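Local coordinates for thioredoxin family protein (Streptococcus pneumoniae, PDB 2YP6) that probably acts as a surface-exposed thioredoxin-fold lipoprotein that exchanges disulfides outside the cell and helps the bacterium withstand extracellular oxidative stress, at residues 79-82 / 83-86; 93-97 / 98-102; 115-118 / 119-122; 123-127 / 128-132; 136-139 / 140-144. All blocks are in the same frame, centred on the assembly; numbering follows the deposited sequence.

Interaction 1: 79-82 / 83-86; sequences SWCG and PCKK. With C6W (3-Cyclohexyl-1-Propylphosphocholine), chain E.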
# COMPACT_ATOMS: atom_id res chain seq x y z
N SER A 79 5.26 -5.69 -9.43
CA SER A 79 6.39 -6.60 -9.37
C SER A 79 7.41 -6.29 -10.45
O SER A 79 8.57 -6.60 -10.26
CB SER A 79 5.92 -8.07 -9.51
OG SER A 79 5.50 -8.33 -10.84
N TRP A 80 6.98 -5.66 -11.55
CA TRP A 80 7.89 -5.33 -12.66
C TRP A 80 8.70 -4.07 -12.46
O TRP A 80 9.58 -3.77 -13.25
CB TRP A 80 7.13 -5.22 -14.00
CG TRP A 80 5.91 -4.35 -13.98
CD1 TRP A 80 4.60 -4.78 -13.90
CD2 TRP A 80 5.85 -2.92 -14.06
NE1 TRP A 80 3.76 -3.70 -13.93
CE2 TRP A 80 4.49 -2.56 -14.01
CE3 TRP A 80 6.82 -1.91 -14.16
CZ2 TRP A 80 4.07 -1.22 -14.06
CZ3 TRP A 80 6.40 -0.59 -14.21
CH2 TRP A 80 5.04 -0.26 -14.16
N CYS A 81 8.38 -3.33 -11.41
CA CYS A 81 8.96 -2.03 -11.12
C CYS A 81 10.17 -2.20 -10.17
O CYS A 81 9.99 -2.67 -9.04
CB CYS A 81 7.83 -1.20 -10.48
SG CYS A 81 8.25 0.25 -9.48
N GLY A 82 11.37 -1.86 -10.64
CA GLY A 82 12.61 -2.02 -9.89
C GLY A 82 12.60 -1.33 -8.54
O GLY A 82 12.87 -1.96 -7.50
N PRO A 83 12.31 -0.02 -8.53
CA PRO A 83 12.27 0.69 -7.25
C PRO A 83 11.17 0.17 -6.30
O PRO A 83 11.34 0.33 -5.09
CB PRO A 83 12.01 2.15 -7.66
CG PRO A 83 12.42 2.24 -9.09
CD PRO A 83 12.17 0.90 -9.68
N CYS A 84 10.10 -0.43 -6.83
CA CYS A 84 9.05 -1.05 -5.98
C CYS A 84 9.58 -2.29 -5.28
O CYS A 84 9.38 -2.49 -4.10
CB CYS A 84 7.83 -1.48 -6.78
SG CYS A 84 7.00 -0.15 -7.67
N LYS A 85 10.25 -3.15 -6.02
CA LYS A 85 10.87 -4.33 -5.40
C LYS A 85 11.90 -3.92 -4.36
O LYS A 85 11.92 -4.42 -3.22
CB LYS A 85 11.54 -5.19 -6.50
CG LYS A 85 10.53 -5.91 -7.33
CD LYS A 85 11.21 -6.75 -8.42
CE LYS A 85 11.63 -5.92 -9.63
NZ LYS A 85 11.84 -6.82 -10.81
N LYS A 86 12.74 -2.98 -4.74
CA LYS A 86 13.82 -2.53 -3.91
C LYS A 86 13.31 -1.94 -2.59
O LYS A 86 14.00 -2.00 -1.57
CB LYS A 86 14.67 -1.53 -4.68
CG LYS A 86 15.74 -0.84 -3.87
CD LYS A 86 16.74 -0.17 -4.76
CE LYS A 86 17.51 0.86 -3.96
NZ LYS A 86 18.55 1.54 -4.77
C2 C6W E . 7.08 -2.69 -18.14
C3 C6W E . 4.71 -3.85 -17.96
C1 C6W E . 5.47 -2.62 -19.89
C4 C6W E . 5.33 -2.04 -17.51
C5 C6W E . 4.96 -0.66 -18.09
C10 C6W E . 0.00 0.60 -13.65
CAI C6W E . -1.59 1.11 -15.48
C13 C6W E . -2.67 0.37 -14.71
C6 C6W E . 1.43 1.61 -18.17
C7 C6W E . 1.46 1.04 -16.74
C9 C6W E . -0.32 1.22 -14.97
O3 C6W E . 4.52 1.18 -20.42
P C6W E . 3.35 0.63 -19.65
O4 C6W E . 2.42 0.29 -20.77
O1 C6W E . 3.78 -0.68 -18.84
N C6W E . 5.75 -3.02 -18.53
O2 C6W E . 2.75 1.74 -18.67
C8 C6W E . 0.74 1.97 -15.75
C12 C6W E . -2.37 -0.21 -13.48
C11 C6W E . -1.00 -0.10 -12.93
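A disulfide across the first turn joins Cys81, just before helix 82-86, to Cys84 within it, in the thioredoxin-type CxxC element that follows strand 71-76. Cys81 SG and Cys84 SG lie 2.2 Å apart with a chi3 of 74°, so the sulfurs are oxidised in the crystal. The two cysteines reach each other through different rotamers: SG of Cys81 stands anti to its backbone N (chi1 160°), whereas SG of Cys84 lies beside its own N and anti to the carbonyl carbon (chi1 -59°). Cys81 occupies the N-cap position, and its carbonyl begins the i to i+4 hydrogen bonding of the helix: Lys85 N donates to Cys81 O at 3.1 Å in a nearly straight bond, Cys84 N adds a weak one to the same oxygen, and Lys86 N binds Gly82 O at 2.9 Å. Pro83 brings its ring carbon CD to 4.0 Å from Cys81 SG. The aliphatic part of Lys85, bent at chi3, folds back over the turn and places CE 3.2 Å from Ser79 O. Next to the disulfide, Trp80 presents one indole face to the bound 3-cyclohexyl-1-propylphosphocholine, whose C4 sits over the centre of the ring system and comes within 3.6 Å of Trp80 CD2. Gln113, Gly114 and Phe144 complete that pocket. Around this turn, Ser79 OG is hydrogen-bonded to Glu115, Ile152 touches both Trp80 and Cys81, Pro153 packs on Cys84, and Trp124 of helix 120-127 lies against Ser79 and Lys85.

Interaction 2: 93-97 / 98-102; sequences ELAAK and PDRDF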
# COMPACT_ATOMS: atom_id res chain seq x y z
N GLU A 93 10.75 -4.15 7.35
CA GLU A 93 11.30 -3.56 8.58
C GLU A 93 10.25 -2.77 9.35
O GLU A 93 10.14 -2.86 10.60
CB GLU A 93 12.45 -2.59 8.29
CG GLU A 93 13.78 -3.23 8.00
CD GLU A 93 14.85 -2.23 7.61
OE1 GLU A 93 14.58 -1.28 6.85
OE2 GLU A 93 15.97 -2.40 8.07
N LEU A 94 9.52 -1.94 8.62
CA LEU A 94 8.51 -1.10 9.24
C LEU A 94 7.40 -1.96 9.82
O LEU A 94 6.96 -1.72 10.96
CB LEU A 94 7.95 -0.12 8.21
CG LEU A 94 7.16 1.07 8.75
CD1 LEU A 94 8.02 1.90 9.68
CD2 LEU A 94 6.65 1.89 7.61
N ALA A 95 6.98 -2.98 9.09
CA ALA A 95 5.89 -3.84 9.56
C ALA A 95 6.26 -4.58 10.85
O ALA A 95 5.41 -4.86 11.68
CB ALA A 95 5.46 -4.81 8.50
N ALA A 96 7.56 -4.83 11.03
CA ALA A 96 8.04 -5.58 12.17
C ALA A 96 8.09 -4.74 13.45
O ALA A 96 8.25 -5.29 14.53
CB ALA A 96 9.44 -6.14 11.88
N LYS A 97 8.01 -3.42 13.32
CA LYS A 97 8.09 -2.54 14.49
C LYS A 97 6.80 -2.68 15.31
O LYS A 97 5.71 -2.67 14.75
CB LYS A 97 8.26 -1.07 14.09
CG LYS A 97 9.46 -0.76 13.21
CD LYS A 97 10.43 0.17 13.87
CE LYS A 97 11.62 0.45 12.96
NZ LYS A 97 11.45 1.71 12.21
N PRO A 98 6.93 -2.82 16.62
CA PRO A 98 5.76 -2.96 17.49
C PRO A 98 5.11 -1.62 17.80
O PRO A 98 5.75 -0.58 17.63
CB PRO A 98 6.36 -3.54 18.77
CG PRO A 98 7.70 -2.91 18.85
CD PRO A 98 8.18 -2.85 17.40
N ASP A 99 3.86 -1.64 18.23
CA ASP A 99 3.19 -0.44 18.73
C ASP A 99 3.18 0.72 17.73
O ASP A 99 3.44 1.86 18.08
CB ASP A 99 3.83 -0.00 20.05
CG ASP A 99 3.78 -1.10 21.11
OD1 ASP A 99 2.74 -1.79 21.22
OD2 ASP A 99 4.81 -1.28 21.82
N ARG A 100 2.88 0.41 16.48
CA ARG A 100 2.60 1.44 15.48
C ARG A 100 1.15 1.88 15.58
O ARG A 100 0.27 1.06 15.85
CB ARG A 100 2.85 0.87 14.08
CG ARG A 100 4.30 0.58 13.83
CD ARG A 100 4.54 -0.09 12.51
NE ARG A 100 4.24 -1.53 12.49
CZ ARG A 100 3.22 -2.09 11.85
NH1 ARG A 100 2.31 -1.36 11.21
NH2 ARG A 100 3.09 -3.41 11.85
N ASP A 101 0.88 3.16 15.33
CA ASP A 101 -0.51 3.60 15.28
C ASP A 101 -0.99 3.66 13.83
O ASP A 101 -2.08 4.22 13.54
CB ASP A 101 -0.71 4.94 16.01
CG ASP A 101 -0.01 6.10 15.32
OD1 ASP A 101 0.82 5.88 14.41
OD2 ASP A 101 -0.30 7.24 15.70
N PHE A 102 -0.21 3.05 12.94
CA PHE A 102 -0.62 2.90 11.56
C PHE A 102 -0.57 1.44 11.08
O PHE A 102 0.18 0.63 11.60
CB PHE A 102 0.23 3.77 10.62
CG PHE A 102 1.70 3.44 10.61
CD1 PHE A 102 2.56 4.02 11.54
CD2 PHE A 102 2.24 2.61 9.64
CE1 PHE A 102 3.92 3.74 11.51
CE2 PHE A 102 3.60 2.34 9.61
CZ PHE A 102 4.43 2.92 10.57
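The C-terminal end of helix 88-96 and the loop that carries the chain into strand 102-108 are tied together by Arg100, whose side chain turns back to carbonyls at and just beyond the helix end. Its NE donates to Lys97 O over 2.9 Å, the oxygen lying near the guanidinium edge but 20° out of its plane. NH2 reaches Ala95 O at 2.7 Å, though the N-H points poorly (130°) and the bond is weak. One face of the guanidinium is covered by Ala95 CA. The chain leaves CA with CG anti to the carbonyl carbon (chi1 -68°) and bends at chi3, which swings the guanidinium under the helix end. Such a positive group gathered at the carbonyl end of a helix would be expected to interact favourably with its dipole. NH1 is hydrogen-bonded to a malonate ion, probably from the crystallisation liquor.

An apolar contact lies deeper. Leu94 and Phe102 cross at about a right angle, and the leucine branches meet the ring at its edge, CD2 being 3.7 Å from Phe102 CE2. Phe181 stacks on the same phenylalanine, and Tyr73 of strand 71-76 touches both residues. Lys97 leads its amino group away to a salt bridge with Glu178 of helix 174-182. A helix end followed by a short loop into a neighbouring parallel strand is the alpha-to-beta half of a beta-alpha-beta crossover, here between strands 71-76 and 102-108 of the thioredoxin fold.

Interaction 3: 115-118 / 119-122; sequences EKTV and EQFP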
# COMPACT_ATOMS: atom_id res chain seq x y z
N GLU A 115 1.60 -6.84 -14.98
CA GLU A 115 1.71 -7.48 -13.68
C GLU A 115 1.45 -8.98 -13.83
O GLU A 115 0.78 -9.43 -14.76
CB GLU A 115 0.73 -6.86 -12.69
CG GLU A 115 0.78 -7.39 -11.28
CD GLU A 115 2.16 -7.25 -10.65
OE1 GLU A 115 2.48 -6.14 -10.15
OE2 GLU A 115 2.94 -8.23 -10.69
N LYS A 116 2.01 -9.72 -12.88
CA LYS A 116 1.86 -11.16 -12.80
C LYS A 116 0.41 -11.57 -12.57
O LYS A 116 -0.38 -10.82 -12.00
CB LYS A 116 2.75 -11.67 -11.65
CG LYS A 116 4.23 -11.60 -12.05
CD LYS A 116 5.18 -11.93 -10.91
CE LYS A 116 6.63 -11.74 -11.38
NZ LYS A 116 7.01 -12.67 -12.44
N THR A 117 0.08 -12.78 -12.98
CA THR A 117 -1.27 -13.26 -12.78
C THR A 117 -1.50 -13.53 -11.30
O THR A 117 -0.55 -13.65 -10.52
CB THR A 117 -1.51 -14.56 -13.51
OG1 THR A 117 -0.60 -15.56 -13.01
CG2 THR A 117 -1.33 -14.37 -15.02
N VAL A 118 -2.76 -13.63 -10.92
CA VAL A 118 -3.13 -13.98 -9.55
C VAL A 118 -2.51 -15.30 -9.12
O VAL A 118 -2.22 -15.49 -7.95
CB VAL A 118 -4.66 -14.06 -9.39
CG1 VAL A 118 -5.29 -12.70 -9.64
CG2 VAL A 118 -5.24 -15.11 -10.33
N GLU A 119 -2.29 -16.23 -10.04
CA GLU A 119 -1.68 -17.51 -9.68
C GLU A 119 -0.18 -17.37 -9.50
O GLU A 119 0.40 -17.99 -8.61
CB GLU A 119 -1.95 -18.59 -10.74
CG GLU A 119 -3.42 -18.93 -10.91
CD GLU A 119 -4.12 -18.03 -11.92
OE1 GLU A 119 -3.45 -17.13 -12.46
OE2 GLU A 119 -5.33 -18.24 -12.16
N GLN A 120 0.46 -16.56 -10.33
CA GLN A 120 1.90 -16.45 -10.32
C GLN A 120 2.43 -15.50 -9.24
O GLN A 120 3.52 -15.71 -8.72
CB GLN A 120 2.43 -16.01 -11.69
CG GLN A 120 2.17 -17.02 -12.83
CD GLN A 120 2.86 -18.38 -12.65
OE1 GLN A 120 3.52 -18.64 -11.64
NE2 GLN A 120 2.69 -19.26 -13.63
N PHE A 121 1.67 -14.46 -8.93
CA PHE A 121 2.18 -13.43 -8.03
C PHE A 121 2.62 -13.95 -6.65
O PHE A 121 3.72 -13.63 -6.20
CB PHE A 121 1.21 -12.27 -7.86
CG PHE A 121 1.75 -11.19 -6.98
CD1 PHE A 121 2.60 -10.22 -7.49
CD2 PHE A 121 1.48 -11.19 -5.62
CE1 PHE A 121 3.15 -9.26 -6.67
CE2 PHE A 121 2.02 -10.24 -4.80
CZ PHE A 121 2.85 -9.27 -5.33
N PRO A 122 1.77 -14.73 -5.99
CA PRO A 122 2.16 -15.15 -4.64
C PRO A 122 3.41 -16.01 -4.61
O PRO A 122 4.21 -15.88 -3.68
CB PRO A 122 0.92 -15.89 -4.10
CG PRO A 122 -0.01 -16.05 -5.24
CD PRO A 122 0.41 -15.15 -6.35
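Hydrogen bonds at the entry to helix 120-127 centre on Thr117, whose side chain and carbonyl both receive amides from the first turn. Thr117 OG1 accepts from Gln120 N at 3.1 Å, a capping bond; the hydroxyl is brought there by a chi1 of 61°, which sets it between the backbone N and the carbonyl carbon. The same hydroxyl donates weakly to Glu119 OE1. Thr117 O takes Phe121 N at 2.8 Å, nearly in line with the carbonyl, and a weaker bond from Gln120 N. Upstream, Glu115 OE2 holds Lys116 N at 2.8 Å, on the anti side and 25° out of the carboxylate plane, while also bonding Ser79 OG.

Van der Waals contacts add to these bonds. Lys116 CB lies 4.1 Å from Phe121 CB, near the plane of the ring and off its edge. The Glu115 carboxylate stands almost perpendicular to that ring (88°), OE2 lying 3.8 Å from Phe121 CD1. Pro122 CD rests on Val118 O at 3.1 Å, and Val118 CG2 packs against the Glu119 carboxylate.

Phe121 is buried on the sheet against Ile108 of strand 102-108 and Val135 and Tyr137 of strand 135-137, while Lys116 makes a cation-pi contact with Trp124 further along the helix.

Interaction 4: 123-127 / 128-132; sequences QWFQE and QGYKD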
# COMPACT_ATOMS: atom_id res chain seq x y z
N GLN A 123 3.60 -16.84 -5.63
CA GLN A 123 4.79 -17.66 -5.74
C GLN A 123 6.03 -16.77 -5.86
O GLN A 123 7.02 -16.94 -5.14
CB GLN A 123 4.68 -18.62 -6.95
CG GLN A 123 6.03 -19.23 -7.38
CD GLN A 123 5.92 -20.19 -8.57
OE1 GLN A 123 4.96 -20.16 -9.35
NE2 GLN A 123 6.93 -21.06 -8.72
N TRP A 124 5.96 -15.80 -6.76
CA TRP A 124 7.04 -14.84 -6.93
C TRP A 124 7.34 -14.07 -5.62
O TRP A 124 8.49 -13.90 -5.23
CB TRP A 124 6.68 -13.85 -8.05
CG TRP A 124 7.68 -12.76 -8.19
CD1 TRP A 124 8.85 -12.82 -8.89
CD2 TRP A 124 7.64 -11.45 -7.60
NE1 TRP A 124 9.52 -11.63 -8.78
CE2 TRP A 124 8.81 -10.78 -7.99
CE3 TRP A 124 6.72 -10.78 -6.78
CZ2 TRP A 124 9.09 -9.47 -7.59
CZ3 TRP A 124 7.00 -9.49 -6.41
CH2 TRP A 124 8.17 -8.85 -6.81
N PHE A 125 6.29 -13.61 -4.95
CA PHE A 125 6.41 -12.81 -3.74
C PHE A 125 7.19 -13.59 -2.68
O PHE A 125 8.14 -13.08 -2.08
CB PHE A 125 5.00 -12.48 -3.24
CG PHE A 125 4.93 -11.50 -2.11
CD1 PHE A 125 5.04 -10.15 -2.34
CD2 PHE A 125 4.72 -11.94 -0.83
CE1 PHE A 125 4.95 -9.25 -1.29
CE2 PHE A 125 4.64 -11.06 0.21
CZ PHE A 125 4.74 -9.71 -0.03
N GLN A 126 6.80 -14.84 -2.50
CA GLN A 126 7.43 -15.70 -1.51
C GLN A 126 8.88 -16.00 -1.85
O GLN A 126 9.72 -16.09 -0.96
CB GLN A 126 6.63 -16.99 -1.36
CG GLN A 126 7.38 -18.08 -0.63
CD GLN A 126 6.45 -19.05 0.10
OE1 GLN A 126 5.23 -19.00 -0.05
NE2 GLN A 126 7.04 -19.93 0.92
N GLU A 127 9.18 -16.13 -3.14
CA GLU A 127 10.54 -16.46 -3.61
C GLU A 127 11.50 -15.30 -3.36
O GLU A 127 12.71 -15.52 -3.27
CB GLU A 127 10.54 -16.73 -5.11
CG GLU A 127 10.11 -18.11 -5.55
CD GLU A 127 9.85 -18.17 -7.05
OE1 GLU A 127 10.46 -17.37 -7.80
OE2 GLU A 127 9.04 -19.01 -7.48
N GLN A 128 10.98 -14.08 -3.31
CA GLN A 128 11.81 -12.92 -3.01
C GLN A 128 12.14 -12.84 -1.53
O GLN A 128 12.94 -12.00 -1.12
CB GLN A 128 11.10 -11.61 -3.43
CG GLN A 128 10.59 -11.57 -4.88
CD GLN A 128 11.59 -12.09 -5.89
OE1 GLN A 128 12.69 -11.57 -6.01
NE2 GLN A 128 11.19 -13.13 -6.64
N GLY A 129 11.52 -13.69 -0.72
CA GLY A 129 11.65 -13.61 0.73
C GLY A 129 10.71 -12.60 1.37
O GLY A 129 10.85 -12.25 2.55
N TYR A 130 9.73 -12.12 0.61
CA TYR A 130 8.82 -11.12 1.15
C TYR A 130 7.75 -11.81 1.98
O TYR A 130 7.34 -12.93 1.68
CB TYR A 130 8.16 -10.27 0.06
CG TYR A 130 9.11 -9.54 -0.87
CD1 TYR A 130 10.42 -9.23 -0.49
CD2 TYR A 130 8.71 -9.19 -2.15
CE1 TYR A 130 11.28 -8.57 -1.36
CE2 TYR A 130 9.56 -8.54 -3.01
CZ TYR A 130 10.83 -8.23 -2.62
OH TYR A 130 11.65 -7.60 -3.51
N LYS A 131 7.34 -11.14 3.04
CA LYS A 131 6.25 -11.62 3.89
C LYS A 131 5.87 -10.54 4.89
O LYS A 131 6.52 -9.52 4.99
CB LYS A 131 6.67 -12.90 4.61
CG LYS A 131 7.89 -12.73 5.49
CD LYS A 131 8.31 -14.07 6.08
CE LYS A 131 9.36 -13.89 7.16
NZ LYS A 131 8.76 -13.47 8.46
N ASP A 132 4.79 -10.79 5.63
CA ASP A 132 4.28 -9.86 6.64
C ASP A 132 3.80 -8.54 6.08
O ASP A 132 3.64 -7.58 6.84
CB ASP A 132 5.33 -9.63 7.74
CG ASP A 132 5.77 -10.93 8.41
OD1 ASP A 132 4.92 -11.83 8.61
OD2 ASP A 132 6.97 -11.10 8.70
O HOH W 1 8.92 -15.25 1.74
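Three aromatic rings, Trp124, Phe125 and Tyr130, gather round the end of helix 120-127, with Tyr130 offering its edge to the other two. Against Phe125 the pair is edge-to-face, planes 72° apart, and the tyrosine CB also sits over the centre of the phenylalanine ring, 3.5 Å from Phe125 CZ. The pair with Trp124 is an offset edge-to-face one at 80°, with Tyr130 CE2 4.1 Å from Trp124 CH2. Gln128 fills the angle between rings: its CG lies over the six-membered ring of Trp124, its CB over the face of Tyr130, and its amide is stacked nearly parallel to the indole. The chain bend at chi2 (-45°) turns the amide back, so that NE2 donates to Trp124 O at 3.1 Å. Gln128 N reaches that oxygen too, from the opposite face of its carbonyl plane, gripping it twice.

The backbone closes in a Schellman motif. Gly129 takes a positive phi, Gly129 N bonds Gln126 O at 3.0 Å and Tyr130 N bonds Phe125 O at 3.3 Å. A water donates to both Gln126 O and Tyr130 O, bridging the two carbonyls.

Tyr130 is covered by Met88, Pro89 and Met92 of helix 88-96 and touches Lys85 of helix 82-86; Phe125 packs on Met57 and Trp77 in neighbouring loops.

Interaction 5: 136-139 / 140-144; sequences LYDT and KATTF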
# COMPACT_ATOMS: atom_id res chain seq x y z
N LEU A 136 -3.03 -6.34 -1.58
CA LEU A 136 -4.40 -6.33 -2.04
C LEU A 136 -4.44 -6.36 -3.56
O LEU A 136 -3.62 -5.72 -4.22
CB LEU A 136 -5.10 -5.09 -1.52
CG LEU A 136 -5.07 -4.88 -0.00
CD1 LEU A 136 -5.98 -3.72 0.33
CD2 LEU A 136 -5.46 -6.14 0.77
N TYR A 137 -5.41 -7.08 -4.10
CA TYR A 137 -5.51 -7.31 -5.53
C TYR A 137 -6.54 -6.39 -6.15
O TYR A 137 -7.74 -6.62 -6.05
CB TYR A 137 -5.97 -8.74 -5.78
CG TYR A 137 -4.93 -9.81 -5.56
CD1 TYR A 137 -3.60 -9.50 -5.32
CD2 TYR A 137 -5.28 -11.15 -5.63
CE1 TYR A 137 -2.64 -10.50 -5.13
CE2 TYR A 137 -4.33 -12.15 -5.47
CZ TYR A 137 -3.02 -11.83 -5.22
OH TYR A 137 -2.09 -12.83 -5.04
N ASP A 138 -6.06 -5.38 -6.85
CA ASP A 138 -6.92 -4.45 -7.58
C ASP A 138 -7.24 -5.05 -8.96
O ASP A 138 -6.74 -4.60 -9.98
CB ASP A 138 -6.23 -3.11 -7.73
CG ASP A 138 -7.18 -2.00 -8.09
OD1 ASP A 138 -8.38 -2.13 -7.76
OD2 ASP A 138 -6.74 -1.01 -8.70
N THR A 139 -8.09 -6.06 -8.97
CA THR A 139 -8.36 -6.85 -10.18
C THR A 139 -9.14 -6.11 -11.27
O THR A 139 -9.27 -6.60 -12.39
CB THR A 139 -9.14 -8.12 -9.83
OG1 THR A 139 -10.33 -7.74 -9.11
CG2 THR A 139 -8.28 -9.05 -9.01
N LYS A 140 -9.63 -4.92 -10.94
CA LYS A 140 -10.36 -4.10 -11.90
C LYS A 140 -9.65 -2.80 -12.20
O LYS A 140 -10.13 -2.00 -12.99
CB LYS A 140 -11.75 -3.77 -11.37
CG LYS A 140 -12.67 -4.94 -11.19
CD LYS A 140 -13.87 -4.55 -10.35
CE LYS A 140 -14.63 -5.77 -9.83
NZ LYS A 140 -15.79 -5.40 -8.97
N ALA A 141 -8.50 -2.59 -11.55
CA ALA A 141 -7.70 -1.37 -11.63
C ALA A 141 -8.41 -0.13 -11.12
O ALA A 141 -7.92 0.99 -11.32
CB ALA A 141 -7.21 -1.15 -13.05
N THR A 142 -9.53 -0.31 -10.43
CA THR A 142 -10.34 0.84 -10.03
C THR A 142 -9.80 1.58 -8.81
O THR A 142 -10.10 2.75 -8.61
CB THR A 142 -11.80 0.45 -9.79
OG1 THR A 142 -11.87 -0.66 -8.91
CG2 THR A 142 -12.44 0.09 -11.10
N THR A 143 -9.02 0.89 -7.99
CA THR A 143 -8.37 1.55 -6.88
C THR A 143 -7.17 2.36 -7.37
O THR A 143 -7.00 3.50 -6.97
CB THR A 143 -7.89 0.55 -5.81
OG1 THR A 143 -8.92 -0.39 -5.54
CG2 THR A 143 -7.51 1.27 -4.52
N PHE A 144 -6.36 1.80 -8.26
CA PHE A 144 -5.33 2.58 -8.93
C PHE A 144 -5.93 3.81 -9.61
O PHE A 144 -5.35 4.88 -9.60
CB PHE A 144 -4.59 1.76 -9.99
CG PHE A 144 -3.40 0.97 -9.46
CD1 PHE A 144 -3.59 -0.21 -8.76
CD2 PHE A 144 -2.10 1.41 -9.69
CE1 PHE A 144 -2.50 -0.95 -8.29
CE2 PHE A 144 -1.00 0.66 -9.24
CZ PHE A 144 -1.21 -0.52 -8.54
O HOH W 2 -10.40 -3.69 -8.33
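The Phe144 ring has Asp138 OD2 at its edge, in the ring plane and 3.3 Å from Phe144 CD1, where the slightly positive ring edge would probably suit a carboxylate oxygen. Phe76 adds an edge-to-face contact to the ring, which also touches the bound 3-cyclohexyl-1-propylphosphocholine as part of its pocket. The second flat group, the Asp138 carboxylate, is gripped chiefly from above its plane. Thr143 OG1 donates to Asp138 OD1 at 2.9 Å from well out of that plane, and Phe144 N reaches Asp138 OD2 at 2.9 Å in a nearly straight bond (174°). Thr143 N comes closer to the plane, meeting Asp138 OD1 on the syn side at 3.1 Å, on the same face as the hydroxyl. With CG anti to the backbone N (chi1 -163°), the aspartate extends across the turn to these donors.

From the end of strand 135-137, Asp138 thus accepts the amides of Thr143 and Phe144 in the first turn of helix 142-146, whose N-cap position is held by Ala141; a negative charge there would probably be favoured by the helix dipole. Between them runs a type I beta turn from Asp138 to Ala141, closed by Ala141 N on Asp138 O at 3.1 Å. A water donates to Asp138 OD1 and accepts from Lys140 N. On the sheet side, Asp138 touches Leu54 of strand 53-56 and Val107 of strand 102-108, and Thr143 touches Leu54 and Phe52.

In the fold
From the N terminus the five contacts follow in series, each closing a short local turn; none nests in or crosses another. Interaction 1 starts helix 82-86 after strand 71-76, and interaction 2 ends helix 88-96 before strand 102-108. Interactions 3 and 4 mark the two ends of helix 120-127, and interaction 5 passes from strand 135-137 into helix 142-146. Ser79 OG to Glu115 OE2 (2.6 Å), probably a hydrogen bond, joins interactions 1 and 3; Lys85 O to Tyr130 OH (3.2 Å), another probable one, joins 1 and 4. Interaction 3 meets 5 at Tyr137, while interaction 2 touches 4 through Ala95 and Asp132.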